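Local coordinates for protein putative cyclohexadienyl dehydrogenase and ADH prephenate dehydrogenase (PDB 4WJI) that probably catalyses the oxidative decarboxylation of prephenate to 4-hydroxyphenylpyruvate on the pathway to tyrosine, and binds NADP and tyrosine, at residues Gln5-Ile10 with Leu67-Val72; Ala92-Val97 with Val116-Gly121; Asn197-Ala202 with Asp223-Ala228. All coordinates share one frame; numbering follows the deposited sequence. Where two conformers were deposited one is given.

Interaction 1 of 3, residues Gln5-Ile10 with Leu67-Val72; sequences QTIALI and LVVVSV. With NAP (NADP nicotinamide-adenine-dinucleotide phosphate), chain B.
Ile10 leans across its neighbour strand onto Val68. Its CB lies 3.9 Å from Val69 O, CG1 passes Val68 CG1 at 4.2 Å, and the terminal CD1 comes to 3.6 Å from the same Val68 CG1. With CG1 set anti to the carbonyl carbon (chi1 -57°), the extended chain crosses Val68 obliquely, and CD1 also touches Val70 CG2. Ala8 shares this face, which helix 77-84 covers through Val80 and Ile84. Residues 6-10 and 67-70 run parallel at the centre of a Rossmann-type sheet, paired in register from Ile7 with Leu67 to Ile10 with Val70. The ladder includes a nearly straight bond from Val69 N to Ala8 O (2.8 Å, 168°) and ends with Ser71 N on Ile10 O at 2.8 Å. On the other face Leu9 CD2 lies alongside Val69 CB at 3.8 Å, and Ile19 of helix 14-26 packs on both residues. Beyond the last strand pair the chain passes to the cofactor: Val72 O accepts a hydrogen bond from O3D of the nicotinamide ribose of NADP (2.7 Å), while Val72 CG1 lies 3.6 Å from the adenine N3A.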
loop_
_atom_site.group_PDB
_atom_site.type_symbol
_atom_site.label_atom_id
_atom_site.label_comp_id
_atom_site.label_asym_id
_atom_site.label_seq_id
_atom_site.Cartn_x
_atom_site.Cartn_y
_atom_site.Cartn_z
ATOM N N GLN A 5 -32.313 -7.594 21.990
ATOM C CA GLN A 5 -33.666 -7.255 21.535
ATOM C C GLN A 5 -33.623 -5.979 20.715
ATOM O O GLN A 5 -34.249 -5.913 19.671
ATOM C CB GLN A 5 -34.603 -7.144 22.723
ATOM C CG GLN A 5 -36.051 -6.781 22.317
ATOM C CD GLN A 5 -36.678 -7.875 21.456
ATOM O OE1 GLN A 5 -36.657 -9.039 21.824
ATOM N NE2 GLN A 5 -37.210 -7.510 20.335
ATOM N N THR A 6 -32.870 -4.964 21.155
ATOM C CA THR A 6 -32.789 -3.709 20.422
ATOM C C THR A 6 -31.323 -3.244 20.398
ATOM O O THR A 6 -30.652 -3.186 21.445
ATOM C CB THR A 6 -33.562 -2.641 21.133
ATOM O OG1 THR A 6 -34.932 -3.072 21.287
ATOM C CG2 THR A 6 -33.533 -1.356 20.314
ATOM N N ILE A 7 -30.829 -2.971 19.195
ATOM C CA ILE A 7 -29.499 -2.417 18.971
ATOM C C ILE A 7 -29.660 -1.041 18.367
ATOM O O ILE A 7 -30.304 -0.916 17.334
ATOM C CB ILE A 7 -28.631 -3.288 18.070
ATOM C CG1 ILE A 7 -28.488 -4.719 18.651
ATOM C CG2 ILE A 7 -27.267 -2.628 17.865
ATOM C CD1 ILE A 7 -27.678 -5.607 17.776
ATOM N N ALA A 8 -29.069 -0.022 19.032
ATOM C CA ALA A 8 -29.073 1.342 18.511
ATOM C C ALA A 8 -27.696 1.650 17.926
ATOM O O ALA A 8 -26.659 1.464 18.601
ATOM C CB ALA A 8 -29.349 2.322 19.623
ATOM N N LEU A 9 -27.695 2.106 16.664
ATOM C CA LEU A 9 -26.456 2.445 15.962
ATOM C C LEU A 9 -26.398 3.935 15.870
ATOM O O LEU A 9 -27.238 4.552 15.204
ATOM C CB LEU A 9 -26.461 1.838 14.565
ATOM C CG LEU A 9 -26.583 0.302 14.564
ATOM C CD1 LEU A 9 -26.632 -0.213 13.136
ATOM C CD2 LEU A 9 -25.446 -0.374 15.351
ATOM N N ILE A 10 -25.413 4.517 16.562
ATOM C CA ILE A 10 -25.215 5.981 16.510
ATOM C C ILE A 10 -24.029 6.242 15.591
ATOM O O ILE A 10 -22.876 5.934 15.938
ATOM C CB ILE A 10 -24.920 6.570 17.890
ATOM C CG1 ILE A 10 -26.045 6.230 18.877
ATOM C CG2 ILE A 10 -24.712 8.098 17.758
ATOM C CD1 ILE A 10 -25.859 6.706 20.297
ATOM N N LEU A 67 -28.065 -2.729 23.381
ATOM C CA LEU A 67 -26.695 -2.477 22.910
ATOM C C LEU A 67 -26.739 -1.153 22.121
ATOM O O LEU A 67 -27.633 -0.950 21.291
ATOM C CB LEU A 67 -26.213 -3.596 21.991
ATOM C CG LEU A 67 -24.813 -3.380 21.404
ATOM C CD1 LEU A 67 -23.767 -3.368 22.484
ATOM C CD2 LEU A 67 -24.558 -4.474 20.394
ATOM N N VAL A 68 -25.793 -0.253 22.431
ATOM C CA VAL A 68 -25.624 1.013 21.737
ATOM C C VAL A 68 -24.222 1.027 21.166
ATOM O O VAL A 68 -23.239 0.843 21.913
ATOM C CB VAL A 68 -25.770 2.194 22.712
ATOM C CG1 VAL A 68 -25.542 3.513 22.015
ATOM C CG2 VAL A 68 -27.139 2.154 23.368
ATOM N N VAL A 69 -24.127 1.131 19.829
ATOM C CA VAL A 69 -22.815 1.122 19.163
ATOM C C VAL A 69 -22.582 2.513 18.606
ATOM O O VAL A 69 -23.332 2.982 17.729
ATOM C CB VAL A 69 -22.807 0.102 17.990
ATOM C CG1 VAL A 69 -21.424 0.034 17.349
ATOM C CG2 VAL A 69 -23.243 -1.262 18.434
ATOM N N VAL A 70 -21.513 3.143 19.081
ATOM C CA VAL A 70 -21.148 4.496 18.667
ATOM C C VAL A 70 -20.032 4.392 17.598
ATOM O O VAL A 70 -18.957 3.879 17.896
ATOM C CB VAL A 70 -20.695 5.337 19.866
ATOM C CG1 VAL A 70 -20.298 6.736 19.411
ATOM C CG2 VAL A 70 -21.790 5.396 20.923
ATOM N N SER A 71 -20.322 4.862 16.385
ATOM C CA SER A 71 -19.423 4.776 15.205
ATOM C C SER A 71 -19.292 6.145 14.544
ATOM O O SER A 71 -19.749 6.366 13.443
ATOM C CB SER A 71 -19.920 3.727 14.162
ATOM O OG SER A 71 -20.189 2.450 14.789
ATOM N N VAL A 72 -18.641 7.052 15.258
ATOM C CA VAL A 72 -18.438 8.457 14.859
ATOM C C VAL A 72 -16.943 8.801 14.964
ATOM O O VAL A 72 -16.194 8.088 15.637
ATOM C CB VAL A 72 -19.261 9.452 15.741
ATOM C CG1 VAL A 72 -20.760 9.135 15.654
ATOM C CG2 VAL A 72 -18.781 9.491 17.180
HETATM P PA NAP B . -17.740 7.669 8.242
HETATM O O1A NAP B . -18.036 6.674 7.186
HETATM O O2A NAP B . -17.233 9.032 7.911
HETATM O O5B NAP B . -19.077 7.869 9.108
HETATM C C5B NAP B . -19.155 8.917 10.068
HETATM C C4B NAP B . -20.449 8.860 10.878
HETATM O O4B NAP B . -20.309 9.734 11.993
HETATM C C3B NAP B . -21.649 9.387 10.111
HETATM O O3B NAP B . -22.854 8.833 10.613
HETATM C C2B NAP B . -21.658 10.851 10.462
HETATM O O2B NAP B . -22.945 11.401 10.408
HETATM C C1B NAP B . -21.217 10.817 11.900
HETATM N N9A NAP B . -20.588 12.047 12.453
HETATM C C8A NAP B . -19.577 12.740 11.954
HETATM N N7A NAP B . -19.201 13.746 12.701
HETATM C C5A NAP B . -20.044 13.711 13.771
HETATM C C6A NAP B . -20.171 14.522 14.917
HETATM N N6A NAP B . -19.358 15.577 15.118
HETATM N N1A NAP B . -21.097 14.189 15.791
HETATM C C2A NAP B . -21.871 13.140 15.568
HETATM N N3A NAP B . -21.839 12.332 14.525
HETATM C C4A NAP B . -20.910 12.652 13.634
HETATM O O3 NAP B . -16.772 7.041 9.353
HETATM P PN NAP B . -16.360 5.546 9.738
HETATM O O1N NAP B . -15.307 5.187 8.817
HETATM O O2N NAP B . -17.540 4.693 9.871
HETATM O O5D NAP B . -15.648 5.773 11.169
HETATM C C5D NAP B . -16.370 5.802 12.375
HETATM C C4D NAP B . -15.436 5.400 13.513
HETATM O O4D NAP B . -14.872 4.143 13.202
HETATM C C3D NAP B . -14.275 6.330 13.700
HETATM O O3D NAP B . -14.034 6.523 15.083
HETATM C C2D NAP B . -13.110 5.626 13.046
HETATM O O2D NAP B . -11.906 6.005 13.662
HETATM C C1D NAP B . -13.476 4.178 13.371
HETATM N N1N NAP B . -12.977 3.167 12.426
HETATM C C2N NAP B . -12.869 3.439 11.124
HETATM C C3N NAP B . -12.400 2.499 10.238
HETATM C C7N NAP B . -12.227 2.751 8.758
HETATM O O7N NAP B . -11.512 2.022 8.126
HETATM N N7N NAP B . -12.876 3.765 8.230
HETATM C C4N NAP B . -12.059 1.267 10.730
HETATM C C5N NAP B . -12.206 1.012 12.068
HETATM C C6N NAP B . -12.641 1.984 12.927
HETATM P P2B NAP B . -23.395 12.383 9.215
HETATM O O1X NAP B . -22.943 11.744 7.944
HETATM O O2X NAP B . -24.889 12.430 9.357
HETATM O O3X NAP B . -22.732 13.735 9.398
#

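Interaction 2 of 3, residues Ala92-Val97 with Val116-Gly121; sequences AIVTDV and VHFVPG. With NAP (NADP nicotinamide-adenine-dinucleotide phosphate), chain B.
Ile93 lies alongside Val119, the two side chains pointing the same way with Ile93 CG2 4.2 Å from Val119 CG2. Its CG1 branch meets the His117 ring at the edge, near CD2, and Ala157 of helix 155-167 packs on both Ile93 and His117. On the other face the edge of the Phe118 ring approaches the Val94 backbone, CD1 standing 3.5 Å from Val94 O; one face of this ring carries Pro120 CG, and Met108 of helix 102-108 touches both Val94 and Phe118. The strands are the two ends of a beta-alpha-beta unit whose crossover is that helix. Their parallel ladder is regular as far as Val119 N on Val94 O (2.9 Å, 166°). Beyond it side chains take over. A chi1 of -169° swings Thr95 OG1 away from its own amide and beside its carbonyl carbon, and from there it donates to Val119 O at 2.6 Å, while Asp96 N stays 4.3 Å from Val119 O. Pro120 has no N-H to offer, and the next amide, Gly121 N, bonds to Asp96 OD1 at 3.1 Å, meeting it from above the carboxylate plane; its second bond, to Asp96 O, is weak. Asp96 OD2 is held by a salt bridge to Lys101 and by Gly98 N, and Lys101 also bonds Gly121 O. Val97 O then lies 3.3 Å from C6N of the nicotinamide ring. The buried carboxylate thus has partners on both oxygens, and the lysine would probably stabilise its negative charge at the cofactor end of the strand pair.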
loop_
_atom_site.group_PDB
_atom_site.type_symbol
_atom_site.label_atom_id
_atom_site.label_comp_id
_atom_site.label_asym_id
_atom_site.label_seq_id
_atom_site.Cartn_x
_atom_site.Cartn_y
_atom_site.Cartn_z
ATOM N N ALA A 92 -27.956 -1.352 30.032
ATOM C CA ALA A 92 -27.549 -1.169 28.625
ATOM C C ALA A 92 -26.037 -1.366 28.505
ATOM O O ALA A 92 -25.271 -0.996 29.413
ATOM C CB ALA A 92 -27.960 0.229 28.121
ATOM N N ILE A 93 -25.617 -1.907 27.364
ATOM C CA ILE A 93 -24.195 -1.990 27.026
ATOM C C ILE A 93 -23.916 -0.911 25.980
ATOM O O ILE A 93 -24.582 -0.836 24.951
ATOM C CB ILE A 93 -23.799 -3.363 26.467
ATOM C CG1 ILE A 93 -24.089 -4.474 27.472
ATOM C CG2 ILE A 93 -22.313 -3.362 26.106
ATOM C CD1 ILE A 93 -23.960 -5.872 26.926
ATOM N N VAL A 94 -22.939 -0.050 26.288
ATOM C CA VAL A 94 -22.487 0.976 25.379
ATOM C C VAL A 94 -21.111 0.612 24.884
ATOM O O VAL A 94 -20.213 0.325 25.683
ATOM C CB VAL A 94 -22.435 2.378 26.036
ATOM C CG1 VAL A 94 -21.895 3.413 25.061
ATOM C CG2 VAL A 94 -23.799 2.796 26.464
ATOM N N THR A 95 -20.944 0.579 23.553
ATOM C CA THR A 95 -19.652 0.262 22.946
ATOM C C THR A 95 -19.379 1.267 21.829
ATOM O O THR A 95 -20.211 2.078 21.452
ATOM C CB THR A 95 -19.597 -1.210 22.420
ATOM O OG1 THR A 95 -18.254 -1.550 22.078
ATOM C CG2 THR A 95 -20.485 -1.406 21.223
ATOM N N ASP A 96 -18.168 1.254 21.373
ATOM C CA ASP A 96 -17.763 2.085 20.288
ATOM C C ASP A 96 -16.843 1.309 19.388
ATOM O O ASP A 96 -16.522 0.100 19.576
ATOM C CB ASP A 96 -17.064 3.342 20.819
ATOM C CG ASP A 96 -15.595 3.085 21.127
ATOM O OD1 ASP A 96 -15.355 2.147 21.905
ATOM O OD2 ASP A 96 -14.658 3.787 20.579
ATOM N N VAL A 97 -16.470 1.945 18.325
ATOM C CA VAL A 97 -15.572 1.319 17.343
ATOM C C VAL A 97 -14.348 2.202 17.010
ATOM O O VAL A 97 -13.678 1.979 16.015
ATOM C CB VAL A 97 -16.349 1.018 16.060
ATOM C CG1 VAL A 97 -17.422 -0.027 16.311
ATOM C CG2 VAL A 97 -16.948 2.275 15.438
ATOM N N VAL A 116 -24.897 1.484 33.622
ATOM C CA VAL A 116 -24.680 0.951 32.272
ATOM C C VAL A 116 -23.292 0.367 32.161
ATOM O O VAL A 116 -22.407 0.690 32.962
ATOM C CB VAL A 116 -24.911 1.973 31.176
ATOM C CG1 VAL A 116 -26.286 2.608 31.282
ATOM C CG2 VAL A 116 -23.842 3.001 31.068
ATOM N N HIS A 117 -23.122 -0.540 31.204
ATOM C CA HIS A 117 -21.839 -1.208 30.996
ATOM C C HIS A 117 -21.109 -0.640 29.775
ATOM O O HIS A 117 -21.566 -0.748 28.641
ATOM C CB HIS A 117 -22.039 -2.707 30.760
ATOM C CG HIS A 117 -22.926 -3.362 31.763
ATOM N ND1 HIS A 117 -22.607 -3.402 33.097
ATOM C CD2 HIS A 117 -24.132 -3.964 31.635
ATOM C CE1 HIS A 117 -23.574 -4.030 33.751
ATOM N NE2 HIS A 117 -24.510 -4.388 32.886
ATOM N N PHE A 118 -19.932 -0.109 29.986
ATOM C CA PHE A 118 -19.157 0.550 28.917
ATOM C C PHE A 118 -18.042 -0.388 28.498
ATOM O O PHE A 118 -17.100 -0.611 29.293
ATOM C CB PHE A 118 -18.589 1.874 29.482
ATOM C CG PHE A 118 -17.789 2.681 28.518
ATOM C CD1 PHE A 118 -18.115 2.742 27.159
ATOM C CD2 PHE A 118 -16.732 3.432 28.970
ATOM C CE1 PHE A 118 -17.370 3.522 26.263
ATOM C CE2 PHE A 118 -16.004 4.235 28.100
ATOM C CZ PHE A 118 -16.316 4.266 26.736
ATOM N N VAL A 119 -18.122 -0.912 27.275
ATOM C CA VAL A 119 -17.140 -1.877 26.762
ATOM C C VAL A 119 -16.605 -1.375 25.440
ATOM O O VAL A 119 -17.208 -1.616 24.410
ATOM C CB VAL A 119 -17.740 -3.283 26.545
ATOM C CG1 VAL A 119 -16.606 -4.259 26.215
ATOM C CG2 VAL A 119 -18.517 -3.727 27.788
ATOM N N PRO A 120 -15.524 -0.618 25.472
ATOM C CA PRO A 120 -14.968 -0.023 24.257
ATOM C C PRO A 120 -14.428 -1.082 23.301
ATOM O O PRO A 120 -13.918 -2.061 23.735
ATOM C CB PRO A 120 -13.830 0.857 24.783
ATOM C CG PRO A 120 -14.124 1.079 26.218
ATOM C CD PRO A 120 -14.776 -0.202 26.671
ATOM N N GLY A 121 -14.549 -0.847 22.011
ATOM C CA GLY A 121 -14.121 -1.786 21.014
ATOM C C GLY A 121 -13.405 -1.068 19.878
ATOM O O GLY A 121 -13.412 0.172 19.746
HETATM P PA NAP B . -17.740 7.669 8.242
HETATM O O1A NAP B . -18.036 6.674 7.186
HETATM O O2A NAP B . -17.233 9.032 7.911
HETATM O O5B NAP B . -19.077 7.869 9.108
HETATM C C5B NAP B . -19.155 8.917 10.068
HETATM C C4B NAP B . -20.449 8.860 10.878
HETATM O O4B NAP B . -20.309 9.734 11.993
HETATM C C3B NAP B . -21.649 9.387 10.111
HETATM O O3B NAP B . -22.854 8.833 10.613
HETATM C C2B NAP B . -21.658 10.851 10.462
HETATM O O2B NAP B . -22.945 11.401 10.408
HETATM C C1B NAP B . -21.217 10.817 11.900
HETATM N N9A NAP B . -20.588 12.047 12.453
HETATM C C8A NAP B . -19.577 12.740 11.954
HETATM N N7A NAP B . -19.201 13.746 12.701
HETATM C C5A NAP B . -20.044 13.711 13.771
HETATM C C6A NAP B . -20.171 14.522 14.917
HETATM N N6A NAP B . -19.358 15.577 15.118
HETATM N N1A NAP B . -21.097 14.189 15.791
HETATM C C2A NAP B . -21.871 13.140 15.568
HETATM N N3A NAP B . -21.839 12.332 14.525
HETATM C C4A NAP B . -20.910 12.652 13.634
HETATM O O3 NAP B . -16.772 7.041 9.353
HETATM P PN NAP B . -16.360 5.546 9.738
HETATM O O1N NAP B . -15.307 5.187 8.817
HETATM O O2N NAP B . -17.540 4.693 9.871
HETATM O O5D NAP B . -15.648 5.773 11.169
HETATM C C5D NAP B . -16.370 5.802 12.375
HETATM C C4D NAP B . -15.436 5.400 13.513
HETATM O O4D NAP B . -14.872 4.143 13.202
HETATM C C3D NAP B . -14.275 6.330 13.700
HETATM O O3D NAP B . -14.034 6.523 15.083
HETATM C C2D NAP B . -13.110 5.626 13.046
HETATM O O2D NAP B . -11.906 6.005 13.662
HETATM C C1D NAP B . -13.476 4.178 13.371
HETATM N N1N NAP B . -12.977 3.167 12.426
HETATM C C2N NAP B . -12.869 3.439 11.124
HETATM C C3N NAP B . -12.400 2.499 10.238
HETATM C C7N NAP B . -12.227 2.751 8.758
HETATM O O7N NAP B . -11.512 2.022 8.126
HETATM N N7N NAP B . -12.876 3.765 8.230
HETATM C C4N NAP B . -12.059 1.267 10.730
HETATM C C5N NAP B . -12.206 1.012 12.068
HETATM C C6N NAP B . -12.641 1.984 12.927
HETATM P P2B NAP B . -23.395 12.383 9.215
HETATM O O1X NAP B . -22.943 11.744 7.944
HETATM O O2X NAP B . -24.889 12.430 9.357
HETATM O O3X NAP B . -22.732 13.735 9.398
#

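Interaction 3 of 3, residues Asn197-Ala202 with Asp223-Ala228; sequences NIVGTA and DFTRLA. With TYR (tyrosine), chain C.
Ile198 CG2 meets the Phe224 ring at CD2 (3.5 Å), obliquely, in the first of a set of apolar contacts. Val199 sends its CG2 branch, anti to the carbonyl carbon with CG1 anti to the backbone N (chi1 176°), against two partners, Ala228 CB at 3.9 Å and Thr225 CG2 at 4.0 Å. The Val199 and Thr225 side chains cross at about a right angle. Thr225 turns its methyl to this contact while OG1 bonds back to Arg222 O. No hydrogen bond spans the segments; the axes of 197-202 and 223-227 cross at -110°, 9.3 Å apart at closest approach. They lie in the helical dimerization domain, and the second subunit covers the same apolar patch, its Leu190 packing on Ile198 and its Pro191 on Phe224.

Polar bonds lead away from the helix pair. Arg226 grips the carboxylate of the bound tyrosine with a fork of two nearly straight bonds, NH1 to O at 2.9 Å and NH2 to OXT at 3.0 Å, the carboxylate carbon lying at the guanidinium edge and in its plane. NH1 also pairs with Glu128, and NH2 with Asp223 of the second subunit. The paired bonds and these two acids fix the guanidinium in orientation, and the salt bridge to Asp223 of the other chain ties the tyrosine pocket directly to the dimer interface.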
loop_
_atom_site.group_PDB
_atom_site.type_symbol
_atom_site.label_atom_id
_atom_site.label_comp_id
_atom_site.label_asym_id
_atom_site.label_seq_id
_atom_site.Cartn_x
_atom_site.Cartn_y
_atom_site.Cartn_z
ATOM N N ASN A 197 1.933 11.939 4.031
ATOM C CA ASN A 197 3.113 12.764 3.851
ATOM C C ASN A 197 3.731 12.549 2.481
ATOM O O ASN A 197 4.073 13.529 1.795
ATOM C CB ASN A 197 4.153 12.538 4.931
ATOM C CG ASN A 197 5.183 13.649 4.927
ATOM O OD1 ASN A 197 4.843 14.814 5.220
ATOM N ND2 ASN A 197 6.409 13.334 4.585
ATOM N N ILE A 198 3.860 11.301 2.040
ATOM C CA ILE A 198 4.477 11.088 0.735
ATOM C C ILE A 198 3.604 11.609 -0.405
ATOM O O ILE A 198 4.130 12.141 -1.369
ATOM C CB ILE A 198 4.977 9.681 0.557
ATOM C CG1 ILE A 198 5.935 9.622 -0.648
ATOM C CG2 ILE A 198 3.865 8.735 0.397
ATOM C CD1 ILE A 198 6.675 8.316 -0.751
ATOM N N VAL A 199 2.273 11.467 -0.290
ATOM C CA VAL A 199 1.439 11.988 -1.335
ATOM C C VAL A 199 1.493 13.517 -1.372
ATOM O O VAL A 199 1.565 14.118 -2.462
ATOM C CB VAL A 199 0.004 11.462 -1.191
ATOM C CG1 VAL A 199 -0.885 12.089 -2.250
ATOM C CG2 VAL A 199 -0.020 9.954 -1.304
ATOM N N GLY A 200 1.586 14.149 -0.207
ATOM C CA GLY A 200 1.772 15.591 -0.167
ATOM C C GLY A 200 3.089 16.045 -0.805
ATOM O O GLY A 200 3.148 17.058 -1.485
ATOM N N THR A 201 4.151 15.296 -0.551
ATOM C CA THR A 201 5.454 15.578 -1.121
ATOM C C THR A 201 5.394 15.620 -2.662
ATOM O O THR A 201 5.956 16.540 -3.308
ATOM C CB THR A 201 6.532 14.593 -0.597
ATOM O OG1 THR A 201 6.587 14.675 0.822
ATOM C CG2 THR A 201 7.942 14.919 -1.149
ATOM N N ALA A 202 4.809 14.575 -3.236
ATOM C CA ALA A 202 4.719 14.449 -4.689
ATOM C C ALA A 202 3.900 15.596 -5.321
ATOM O O ALA A 202 4.236 16.124 -6.408
ATOM C CB ALA A 202 4.133 13.100 -5.047
ATOM N N ASP A 223 -0.158 2.534 -4.045
ATOM C CA ASP A 223 -0.482 1.909 -2.779
ATOM C C ASP A 223 -0.696 2.949 -1.639
ATOM O O ASP A 223 -1.619 2.832 -0.793
ATOM C CB ASP A 223 0.655 0.943 -2.431
ATOM C CG ASP A 223 0.902 -0.138 -3.529
ATOM O OD1 ASP A 223 1.438 0.175 -4.642
ATOM O OD2 ASP A 223 0.600 -1.322 -3.269
ATOM N N PHE A 224 0.147 3.973 -1.622
ATOM C CA PHE A 224 0.085 5.006 -0.601
ATOM C C PHE A 224 -1.113 5.948 -0.844
ATOM O O PHE A 224 -1.748 6.480 0.108
ATOM C CB PHE A 224 1.354 5.855 -0.627
ATOM C CG PHE A 224 2.576 5.163 -0.117
ATOM C CD1 PHE A 224 3.279 4.280 -0.924
ATOM C CD2 PHE A 224 3.061 5.454 1.140
ATOM C CE1 PHE A 224 4.409 3.633 -0.442
ATOM C CE2 PHE A 224 4.224 4.846 1.621
ATOM C CZ PHE A 224 4.905 3.937 0.827
ATOM N N THR A 225 -1.431 6.209 -2.099
ATOM C CA THR A 225 -2.575 7.080 -2.430
ATOM C C THR A 225 -3.902 6.512 -1.900
ATOM O O THR A 225 -4.810 7.291 -1.612
ATOM C CB THR A 225 -2.726 7.395 -3.947
ATOM O OG1 THR A 225 -3.093 6.202 -4.679
ATOM C CG2 THR A 225 -1.454 8.039 -4.493
ATOM N N ARG A 226 -4.045 5.187 -1.839
ATOM C CA ARG A 226 -5.284 4.584 -1.336
ATOM C C ARG A 226 -5.493 5.033 0.136
ATOM O O ARG A 226 -6.577 5.495 0.506
ATOM C CB ARG A 226 -5.284 3.065 -1.448
ATOM C CG ARG A 226 -6.686 2.492 -1.169
ATOM C CD ARG A 226 -6.651 0.974 -1.107
ATOM N NE ARG A 226 -5.937 0.481 0.068
ATOM C CZ ARG A 226 -6.431 0.438 1.305
ATOM N NH1 ARG A 226 -7.685 0.817 1.535
ATOM N NH2 ARG A 226 -5.641 0.052 2.305
ATOM N N LEU A 227 -4.477 4.886 0.960
ATOM C CA LEU A 227 -4.620 5.278 2.367
ATOM C C LEU A 227 -4.872 6.775 2.477
ATOM O O LEU A 227 -5.680 7.228 3.305
ATOM C CB LEU A 227 -3.399 4.845 3.166
ATOM C CG LEU A 227 -3.231 3.329 3.219
ATOM C CD1 LEU A 227 -1.924 2.980 3.894
ATOM C CD2 LEU A 227 -4.421 2.685 3.927
ATOM N N ALA A 228 -4.158 7.547 1.666
ATOM C CA ALA A 228 -4.288 9.033 1.702
ATOM C C ALA A 228 -5.564 9.567 1.050
ATOM O O ALA A 228 -5.734 10.782 0.896
ATOM C CB ALA A 228 -3.056 9.675 1.091
HETATM N N TYR C . -9.210 2.048 6.500
HETATM C CA TYR C . -7.987 1.203 6.523
HETATM C C TYR C . -7.765 0.600 5.162
HETATM O O TYR C . -8.549 0.906 4.267
HETATM C CB TYR C . -8.091 0.106 7.589
HETATM C CG TYR C . -8.302 0.607 9.013
HETATM C CD1 TYR C . -8.051 1.926 9.390
HETATM C CD2 TYR C . -8.768 -0.254 9.972
HETATM C CE1 TYR C . -8.259 2.357 10.690
HETATM C CE2 TYR C . -8.951 0.133 11.277
HETATM C CZ TYR C . -8.724 1.433 11.646
HETATM O OH TYR C . -8.965 1.858 12.926
HETATM O OXT TYR C . -6.799 -0.184 5.008
#

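Interactions 1 and 2 belong to one sheet: strands 67-70 and 93-96 are neighbours, Val68 N and O probably bonding Ile93 O and Thr95 N, so the two contacts lie only 9 Å apart between centres. Both are buried, run as parallel ladders and end at NADP, but interaction 1 stays regular and apolar in its side chains, whereas interaction 2 finishes on threonine and aspartate bonds. Interaction 3 lies about 34 Å from each, between centres, on the opposite side of the chain's centre. It too is buried, yet it joins helices by methyl and ring contacts without cross-segment hydrogen bonds, and its surroundings include the second subunit and the bound tyrosine.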